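Local coordinates for protein alanine racemase (Acinetobacter baumannii, PDB 4QHR) that belongs to the alanine racemase family of two-domain proteins, which join a TIM-barrel N-terminal domain to a C-terminal domain rich in beta strands, at residues A[25-30]-A[202-207]; A[97-102]-A[122-127]. All blocks are in the same frame, centred on the assembly; numbering follows the deposited sequence.

Interaction 1: A[25-30]-A[202-207]; sequences ANSKIV and ELNFDY
Lys-28 and Tyr-207 pair as parallel neighbours where strand 28-32 meets strand 207-208, the first and last strands of the TIM barrel, so this contact is part of its closure. The evidence is the backbone bond from Lys-28 N to Asp-206 O, 2.8 Å with 153° at the hydrogen, beside a CA-H...O contact from Tyr-207 CA to Lys-28 O. The lysine side chain runs alongside the phenol in the same direction. Its CB sits 3.6 Å from Tyr-207 CD2, and CG, anti to its own carbonyl carbon (chi1 -75°), lies 4.1 Å from Asp-206 O. From there the chain is extended, bringing CD to 3.6 Å from Tyr-207 CE2. NZ ends 3.8 Å from Tyr-207 OH, too far for a hydrogen bond; that hydroxyl has a weak one with Lys-121. Val-30 CG2 also packs on Tyr-207 CD2, while Ile-29 points the other way, onto helix 10-23. Before the strand, Ser-27 OG donates to Phe-205 O over 2.7 Å, standing 41° above the carbonyl plane. Asp-206 OD2 turns instead to the backbone N of Ala-189. A water completes the join: it donates to Ser-27 OG and accepts from Asn-26 N and, at 2.9 Å, from Asn-204 ND2.

Interaction 2: A[97-102]-A[122-127]; sequences CVIHHQ and VWVKLN
Val-122 opens the second strand by placing CG2 4.0 Å from Ile-99 CG1, their side chains crossing at a slant on the helix-facing side of the sheet. With CG2 anti to the valine's own backbone N, this methyl lies on the side of strand 95-99. At Trp-123 the backbone does double duty. Its N donates to Cys-97 O over 3.0 Å, nearly straight at 165°, and its O accepts from Ile-99 N at 2.8 Å, with the donor almost in line with the carbonyl bond; the same oxygen receives a CA-H contact from Val-98. The side chain turns to the opposite face, where CB meets Val-98 CG2 at 3.5 Å and the two groups cross at about a right angle. The indole then leads away, its NE1 hydrogen-bonded to Glu-96 OE1. Val-124 returns to the helix side: its CG2 reaches Ile-99 CG1 at 4.3 Å, and helix 139-149 covers it. Lys-125 N donates to Ile-99 O over 3.1 Å, and its CB lies 4.0 Å from His-100 CB; the bent chain beyond carries NZ to Leu-133 O. Three backbone bonds, alternating faces and strand axes only 30° from parallel, with helices 102-110 and 112-117 between, identify a beta-alpha-beta crossover of the TIM barrel.

How the interactions relate
Both interactions pair parallel strands of one barrel sheet, but in different settings. Interaction 2 is wholly buried and joins strands separated by a short helical connection. Interaction 1 brings together segments about 170 residues apart in sequence, on the first and last strands of the barrel, and is only partly buried, with Lys-28 and Asn-26 exposed. The chemistry follows: three regular backbone bonds and aliphatic packing in 97-102/122-127, against one backbone bond between the segments (the pairing continues at Val-208), a serine hydroxyl and a bridging water in 25-30/202-207. The two meet across the barrel interior, where Trp-123 CH2 lies 3.7 Å from Tyr-207 CG, the ring planes inclined at about 60°, and also touches Val-30 CG2.

Interaction 1: A[25-30]-A[202-207]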
ATOM      1  N   ALA A  25       0.534   5.217 -34.586  1.00 10.74           N
ATOM      2  CA  ALA A  25      -0.418   6.079 -35.277  1.00 10.70           C
ATOM      3  C   ALA A  25      -1.605   5.393 -35.919  1.00 10.85           C
ATOM      4  O   ALA A  25      -2.673   6.025 -36.114  1.00 11.92           O
ATOM      5  CB  ALA A  25       0.330   6.923 -36.311  1.00 11.10           C
ATOM      6  N   ASN A  26      -1.442   4.129 -36.309  1.00 10.04           N
ATOM      7  CA  ASN A  26      -2.485   3.446 -37.002  1.00 10.18           C
ATOM      8  C   ASN A  26      -3.128   2.321 -36.181  1.00  9.55           C
ATOM      9  O   ASN A  26      -3.655   1.404 -36.742  1.00 10.12           O
ATOM     10  CB  ASN A  26      -1.931   2.953 -38.325  1.00 11.09           C
ATOM     11  CG  ASN A  26      -1.528   4.105 -39.255  1.00 11.93           C
ATOM     12  OD1 ASN A  26      -0.517   4.018 -39.914  1.00 15.88           O
ATOM     13  ND2 ASN A  26      -2.265   5.179 -39.280  1.00 11.79           N
ATOM     14  N   SER A  27      -3.108   2.423 -34.859  1.00  8.98           N
ATOM     15  CA  SER A  27      -3.672   1.372 -33.978  1.00  8.84           C
ATOM     16  C   SER A  27      -4.715   1.988 -33.067  1.00  8.95           C
ATOM     17  O   SER A  27      -4.575   3.156 -32.651  1.00  8.66           O
ATOM     18  CB  SER A  27      -2.601   0.842 -33.091  1.00  8.82           C
ATOM     19  OG  SER A  27      -1.677   0.062 -33.808  1.00  8.93           O
ATOM     20  N   LYS A  28      -5.712   1.202 -32.733  1.00  8.78           N
ATOM     21  CA  LYS A  28      -6.663   1.577 -31.698  1.00  9.21           C
ATOM     22  C   LYS A  28      -5.975   1.430 -30.355  1.00  8.62           C
ATOM     23  O   LYS A  28      -5.052   0.640 -30.241  1.00  7.71           O
ATOM     24  CB  LYS A  28      -7.896   0.694 -31.783  1.00  9.42           C
ATOM     25  CG  LYS A  28      -8.785   1.088 -32.951  1.00 10.14           C
ATOM     26  CD  LYS A  28      -9.808   0.015 -33.256  1.00 10.56           C
ATOM     27  CE  LYS A  28     -10.744   0.492 -34.285  1.00 11.17           C
ATOM     28  NZ  LYS A  28     -11.726  -0.580 -34.558  1.00 11.64           N
ATOM     29  N   ILE A  29      -6.361   2.250 -29.381  1.00  8.53           N
ATOM     30  CA  ILE A  29      -5.709   2.188 -28.079  1.00  8.68           C
ATOM     31  C   ILE A  29      -6.634   1.613 -27.004  1.00  8.19           C
ATOM     32  O   ILE A  29      -7.725   2.156 -26.763  1.00  8.73           O
ATOM     33  CB  ILE A  29      -5.191   3.578 -27.689  1.00  9.25           C
ATOM     34  CG1 ILE A  29      -4.232   4.099 -28.772  1.00  9.60           C
ATOM     35  CG2 ILE A  29      -4.583   3.590 -26.294  1.00  9.38           C
ATOM     36  CD1 ILE A  29      -3.994   5.570 -28.629  1.00  9.85           C
ATOM     37  N   VAL A  30      -6.156   0.547 -26.367  1.00  7.80           N
ATOM     38  CA  VAL A  30      -6.739  -0.025 -25.162  1.00  7.21           C
ATOM     39  C   VAL A  30      -5.978   0.571 -23.962  1.00  6.81           C
ATOM     40  O   VAL A  30      -4.911   0.123 -23.617  1.00  6.49           O
ATOM     41  CB  VAL A  30      -6.671  -1.542 -25.143  1.00  7.49           C
ATOM     42  CG1 VAL A  30      -7.496  -2.093 -23.983  1.00  7.54           C
ATOM     43  CG2 VAL A  30      -7.207  -2.124 -26.408  1.00  7.74           C
ATOM     44  N   GLU A 202       6.532  -1.942 -35.364  1.00 15.27           N
ATOM     45  CA  GLU A 202       6.160  -2.963 -36.369  1.00 15.72           C
ATOM     46  C   GLU A 202       5.206  -4.029 -35.826  1.00 14.53           C
ATOM     47  O   GLU A 202       4.555  -4.751 -36.600  1.00 14.04           O
ATOM     48  CB  GLU A 202       7.405  -3.631 -36.990  1.00 16.90           C
ATOM     49  CG  GLU A 202       8.220  -4.522 -36.058  1.00 18.13           C
ATOM     50  CD  GLU A 202       9.282  -3.788 -35.211  1.00 18.06           C
ATOM     51  OE1 GLU A 202       9.330  -2.532 -35.135  1.00 17.99           O
ATOM     52  OE2 GLU A 202      10.067  -4.519 -34.594  1.00 20.37           O
ATOM     53  N   LEU A 203       5.142  -4.154 -34.509  1.00 12.97           N
ATOM     54  CA  LEU A 203       4.172  -5.055 -33.833  1.00 12.54           C
ATOM     55  C   LEU A 203       2.900  -4.386 -33.301  1.00 11.37           C
ATOM     56  O   LEU A 203       2.137  -5.034 -32.576  1.00 11.20           O
ATOM     57  CB  LEU A 203       4.869  -5.812 -32.697  1.00 13.01           C
ATOM     58  CG  LEU A 203       6.072  -6.668 -33.122  1.00 13.38           C
ATOM     59  CD1 LEU A 203       6.642  -7.394 -31.940  1.00 13.67           C
ATOM     60  CD2 LEU A 203       5.739  -7.713 -34.157  1.00 14.37           C
ATOM     61  N   ASN A 204       2.618  -3.162 -33.717  1.00 10.75           N
ATOM     62  CA  ASN A 204       1.420  -2.472 -33.269  1.00 11.05           C
ATOM     63  C   ASN A 204       0.155  -3.187 -33.706  1.00 11.43           C
ATOM     64  O   ASN A 204      -0.777  -3.335 -32.925  1.00 10.63           O
ATOM     65  CB  ASN A 204       1.345  -1.029 -33.813  1.00 10.78           C
ATOM     66  CG  ASN A 204       2.309  -0.060 -33.155  1.00 10.26           C
ATOM     67  OD1 ASN A 204       2.966  -0.320 -32.127  1.00 11.38           O
ATOM     68  ND2 ASN A 204       2.405   1.037 -33.739  1.00  9.73           N
ATOM     69  N   PHE A 205       0.130  -3.637 -34.968  1.00 11.28           N
ATOM     70  CA  PHE A 205      -1.121  -4.202 -35.541  1.00 11.46           C
ATOM     71  C   PHE A 205      -2.364  -3.370 -35.207  1.00 10.68           C
ATOM     72  O   PHE A 205      -2.330  -2.123 -35.314  1.00 10.08           O
ATOM     73  CB  PHE A 205      -1.234  -5.671 -35.167  1.00 12.35           C
ATOM     74  CG  PHE A 205      -0.077  -6.488 -35.657  1.00 13.36           C
ATOM     75  CD1 PHE A 205       0.112  -6.656 -37.037  1.00 14.35           C
ATOM     76  CD2 PHE A 205       0.846  -7.051 -34.781  1.00 14.32           C
ATOM     77  CE1 PHE A 205       1.186  -7.385 -37.537  1.00 14.81           C
ATOM     78  CE2 PHE A 205       1.907  -7.808 -35.280  1.00 14.78           C
ATOM     79  CZ  PHE A 205       2.085  -7.951 -36.659  1.00 15.12           C
ATOM     80  N   ASP A 206      -3.452  -4.009 -34.768  1.00  9.98           N
ATOM     81  CA  ASP A 206      -4.750  -3.320 -34.678  1.00  9.63           C
ATOM     82  C   ASP A 206      -5.013  -2.606 -33.341  1.00  9.52           C
ATOM     83  O   ASP A 206      -5.695  -1.584 -33.305  1.00 10.08           O
ATOM     84  CB  ASP A 206      -5.830  -4.339 -34.960  1.00  9.36           C
ATOM     85  CG  ASP A 206      -5.581  -5.059 -36.281  1.00  9.39           C
ATOM     86  OD1 ASP A 206      -5.866  -4.440 -37.335  1.00  9.71           O
ATOM     87  OD2 ASP A 206      -5.032  -6.158 -36.281  1.00  8.96           O
ATOM     88  N   TYR A 207      -4.496  -3.153 -32.253  1.00  9.51           N
ATOM     89  CA  TYR A 207      -4.674  -2.610 -30.913  1.00  9.12           C
ATOM     90  C   TYR A 207      -3.361  -2.642 -30.130  1.00  8.72           C
ATOM     91  O   TYR A 207      -2.745  -3.667 -30.011  1.00  9.18           O
ATOM     92  CB  TYR A 207      -5.684  -3.444 -30.127  1.00  9.22           C
ATOM     93  CG  TYR A 207      -7.096  -3.390 -30.635  1.00  9.46           C
ATOM     94  CD1 TYR A 207      -7.532  -4.292 -31.613  1.00  9.96           C
ATOM     95  CD2 TYR A 207      -7.986  -2.466 -30.156  1.00  9.85           C
ATOM     96  CE1 TYR A 207      -8.834  -4.248 -32.103  1.00 10.23           C
ATOM     97  CE2 TYR A 207      -9.294  -2.426 -30.631  1.00 10.43           C
ATOM     98  CZ  TYR A 207      -9.694  -3.311 -31.613  1.00 10.53           C
ATOM     99  OH  TYR A 207     -10.981  -3.297 -32.075  1.00 11.82           O
TER
HETATM  100  O   HOH W   1       0.210   1.793 -35.430  1.00  9.79           O

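Interaction 2: A[97-102]-A[122-127]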
ATOM      1  N   CYS A  97     -14.256 -10.187 -23.786  1.00  8.27           N
ATOM      2  CA  CYS A  97     -13.526 -11.087 -22.925  1.00  8.64           C
ATOM      3  C   CYS A  97     -12.306 -11.645 -23.578  1.00  8.22           C
ATOM      4  O   CYS A  97     -12.366 -12.116 -24.711  1.00  8.12           O
ATOM      5  CB  CYS A  97     -14.398 -12.275 -22.513  1.00  9.09           C
ATOM      6  SG  CYS A  97     -15.788 -11.775 -21.507  1.00 10.33           S
ATOM      7  N   VAL A  98     -11.207 -11.605 -22.834  1.00  8.03           N
ATOM      8  CA  VAL A  98     -10.102 -12.467 -23.099  1.00  8.00           C
ATOM      9  C   VAL A  98     -10.510 -13.893 -22.726  1.00  8.18           C
ATOM     10  O   VAL A  98     -11.179 -14.107 -21.707  1.00  8.61           O
ATOM     11  CB  VAL A  98      -8.856 -12.072 -22.290  1.00  8.24           C
ATOM     12  CG1 VAL A  98      -7.961 -13.264 -22.037  1.00  8.38           C
ATOM     13  CG2 VAL A  98      -8.087 -11.009 -23.042  1.00  8.13           C
ATOM     14  N   ILE A  99     -10.131 -14.874 -23.543  1.00  8.01           N
ATOM     15  CA  ILE A  99     -10.125 -16.248 -23.081  1.00  8.12           C
ATOM     16  C   ILE A  99      -8.680 -16.763 -23.104  1.00  8.44           C
ATOM     17  O   ILE A  99      -7.898 -16.478 -24.018  1.00  8.21           O
ATOM     18  CB  ILE A  99     -11.091 -17.196 -23.872  1.00  7.97           C
ATOM     19  CG1 ILE A  99     -10.662 -17.390 -25.314  1.00  8.03           C
ATOM     20  CG2 ILE A  99     -12.532 -16.717 -23.752  1.00  7.95           C
ATOM     21  CD1 ILE A  99     -11.344 -18.554 -26.014  1.00  8.01           C
ATOM     22  N   HIS A 100      -8.322 -17.496 -22.065  1.00  8.64           N
ATOM     23  CA  HIS A 100      -6.955 -17.992 -21.934  1.00  9.10           C
ATOM     24  C   HIS A 100      -6.888 -19.502 -21.605  1.00  9.23           C
ATOM     25  O   HIS A 100      -5.808 -20.053 -21.593  1.00  9.29           O
ATOM     26  CB  HIS A 100      -6.144 -17.156 -20.922  1.00  8.83           C
ATOM     27  CG  HIS A 100      -6.696 -17.210 -19.537  1.00  9.33           C
ATOM     28  ND1 HIS A 100      -6.508 -18.298 -18.709  1.00  9.58           N
ATOM     29  CD2 HIS A 100      -7.455 -16.324 -18.845  1.00  9.47           C
ATOM     30  CE1 HIS A 100      -7.115 -18.069 -17.560  1.00 10.05           C
ATOM     31  NE2 HIS A 100      -7.730 -16.895 -17.630  1.00  9.74           N
ATOM     32  N   HIS A 101      -8.010 -20.162 -21.361  1.00 10.11           N
ATOM     33  CA  HIS A 101      -7.973 -21.587 -21.062  1.00 10.93           C
ATOM     34  C   HIS A 101      -9.316 -22.208 -21.367  1.00 11.65           C
ATOM     35  O   HIS A 101     -10.339 -21.495 -21.552  1.00 11.28           O
ATOM     36  CB  HIS A 101      -7.425 -21.861 -19.623  1.00 11.21           C
ATOM     37  CG  HIS A 101      -8.310 -21.386 -18.503  1.00 11.40           C
ATOM     38  ND1 HIS A 101      -8.252 -21.934 -17.241  1.00 11.28           N
ATOM     39  CD2 HIS A 101      -9.275 -20.432 -18.451  1.00 11.33           C
ATOM     40  CE1 HIS A 101      -9.132 -21.335 -16.462  1.00 11.32           C
ATOM     41  NE2 HIS A 101      -9.772 -20.432 -17.174  1.00 11.03           N
ATOM     42  N   GLN A 102      -9.315 -23.539 -21.442  1.00 12.06           N
ATOM     43  CA  GLN A 102     -10.450 -24.347 -21.912  1.00 12.97           C
ATOM     44  C   GLN A 102     -11.781 -24.023 -21.220  1.00 12.37           C
ATOM     45  O   GLN A 102     -12.812 -23.879 -21.863  1.00 11.23           O
ATOM     46  CB  GLN A 102     -10.109 -25.838 -21.758  1.00 14.25           C
ATOM     47  CG  GLN A 102     -11.031 -26.828 -22.435  1.00 16.42           C
ATOM     48  CD  GLN A 102     -11.166 -26.627 -23.934  1.00 18.58           C
ATOM     49  OE1 GLN A 102     -10.222 -26.235 -24.631  1.00 18.83           O
ATOM     50  NE2 GLN A 102     -12.358 -26.913 -24.443  1.00 20.08           N
ATOM     51  N   VAL A 122     -13.780 -11.534 -29.262  1.00  9.23           N
ATOM     52  CA  VAL A 122     -13.181 -12.367 -28.235  1.00  9.46           C
ATOM     53  C   VAL A 122     -11.677 -12.232 -28.416  1.00  9.39           C
ATOM     54  O   VAL A 122     -11.160 -12.329 -29.560  1.00  9.45           O
ATOM     55  CB  VAL A 122     -13.671 -13.821 -28.291  1.00  9.38           C
ATOM     56  CG1 VAL A 122     -13.582 -14.375 -29.666  1.00  9.31           C
ATOM     57  CG2 VAL A 122     -12.885 -14.710 -27.322  1.00  9.51           C
ATOM     58  N   TRP A 123     -10.991 -11.958 -27.321  1.00  9.15           N
ATOM     59  CA  TRP A 123      -9.540 -11.813 -27.315  1.00  9.47           C
ATOM     60  C   TRP A 123      -8.917 -13.162 -26.915  1.00  9.77           C
ATOM     61  O   TRP A 123      -9.180 -13.666 -25.842  1.00  9.87           O
ATOM     62  CB  TRP A 123      -9.098 -10.666 -26.398  1.00  9.70           C
ATOM     63  CG  TRP A 123      -9.600  -9.332 -26.824  1.00 10.13           C
ATOM     64  CD1 TRP A 123     -10.917  -8.960 -26.960  1.00 10.68           C
ATOM     65  CD2 TRP A 123      -8.830  -8.169 -27.104  1.00 10.73           C
ATOM     66  NE1 TRP A 123     -10.992  -7.648 -27.361  1.00 11.37           N
ATOM     67  CE2 TRP A 123      -9.730  -7.136 -27.437  1.00 10.83           C
ATOM     68  CE3 TRP A 123      -7.453  -7.899 -27.109  1.00 10.66           C
ATOM     69  CZ2 TRP A 123      -9.303  -5.857 -27.789  1.00 11.07           C
ATOM     70  CZ3 TRP A 123      -7.015  -6.660 -27.455  1.00 10.96           C
ATOM     71  CH2 TRP A 123      -7.930  -5.626 -27.777  1.00 10.74           C
ATOM     72  N   VAL A 124      -8.151 -13.768 -27.811  1.00 10.00           N
ATOM     73  CA  VAL A 124      -7.636 -15.127 -27.580  1.00 10.11           C
ATOM     74  C   VAL A 124      -6.179 -14.984 -27.225  1.00 10.43           C
ATOM     75  O   VAL A 124      -5.351 -14.572 -28.058  1.00 10.15           O
ATOM     76  CB  VAL A 124      -7.840 -16.035 -28.800  1.00  9.96           C
ATOM     77  CG1 VAL A 124      -7.350 -17.430 -28.485  1.00  9.93           C
ATOM     78  CG2 VAL A 124      -9.312 -16.057 -29.224  1.00  9.52           C
ATOM     79  N   LYS A 125      -5.857 -15.345 -25.988  1.00 10.90           N
ATOM     80  CA  LYS A 125      -4.547 -15.086 -25.389  1.00 12.02           C
ATOM     81  C   LYS A 125      -3.591 -16.256 -25.670  1.00 11.63           C
ATOM     82  O   LYS A 125      -3.900 -17.383 -25.398  1.00 10.03           O
ATOM     83  CB  LYS A 125      -4.727 -14.854 -23.876  1.00 14.16           C
ATOM     84  CG  LYS A 125      -3.477 -14.716 -22.970  1.00 16.80           C
ATOM     85  CD  LYS A 125      -2.537 -13.575 -23.324  1.00 19.39           C
ATOM     86  CE  LYS A 125      -1.713 -13.052 -22.113  1.00 20.71           C
ATOM     87  NZ  LYS A 125      -0.505 -13.869 -21.845  1.00 22.37           N
ATOM     88  N   LEU A 126      -2.423 -15.916 -26.188  1.00 11.77           N
ATOM     89  CA  LEU A 126      -1.338 -16.834 -26.415  1.00 12.26           C
ATOM     90  C   LEU A 126      -0.380 -16.845 -25.241  1.00 13.18           C
ATOM     91  O   LEU A 126       0.059 -15.794 -24.750  1.00 11.79           O
ATOM     92  CB  LEU A 126      -0.536 -16.362 -27.623  1.00 11.96           C
ATOM     93  CG  LEU A 126       0.727 -17.127 -28.080  1.00 12.11           C
ATOM     94  CD1 LEU A 126       0.373 -18.521 -28.577  1.00 12.08           C
ATOM     95  CD2 LEU A 126       1.466 -16.342 -29.144  1.00 11.83           C
ATOM     96  N   ASN A 127      -0.035 -18.047 -24.824  1.00 14.09           N
ATOM     97  CA  ASN A 127       1.118 -18.254 -23.941  1.00 16.55           C
ATOM     98  C   ASN A 127       2.260 -18.635 -24.867  1.00 17.22           C
ATOM     99  O   ASN A 127       2.300 -19.776 -25.397  1.00 16.06           O
ATOM    100  CB  ASN A 127       0.834 -19.380 -22.965  1.00 17.98           C
ATOM    101  CG  ASN A 127       2.068 -19.839 -22.203  1.00 20.55           C
ATOM    102  OD1 ASN A 127       3.156 -19.220 -22.222  1.00 21.12           O
ATOM    103  ND2 ASN A 127       1.890 -20.909 -21.499  1.00 21.39           N
TER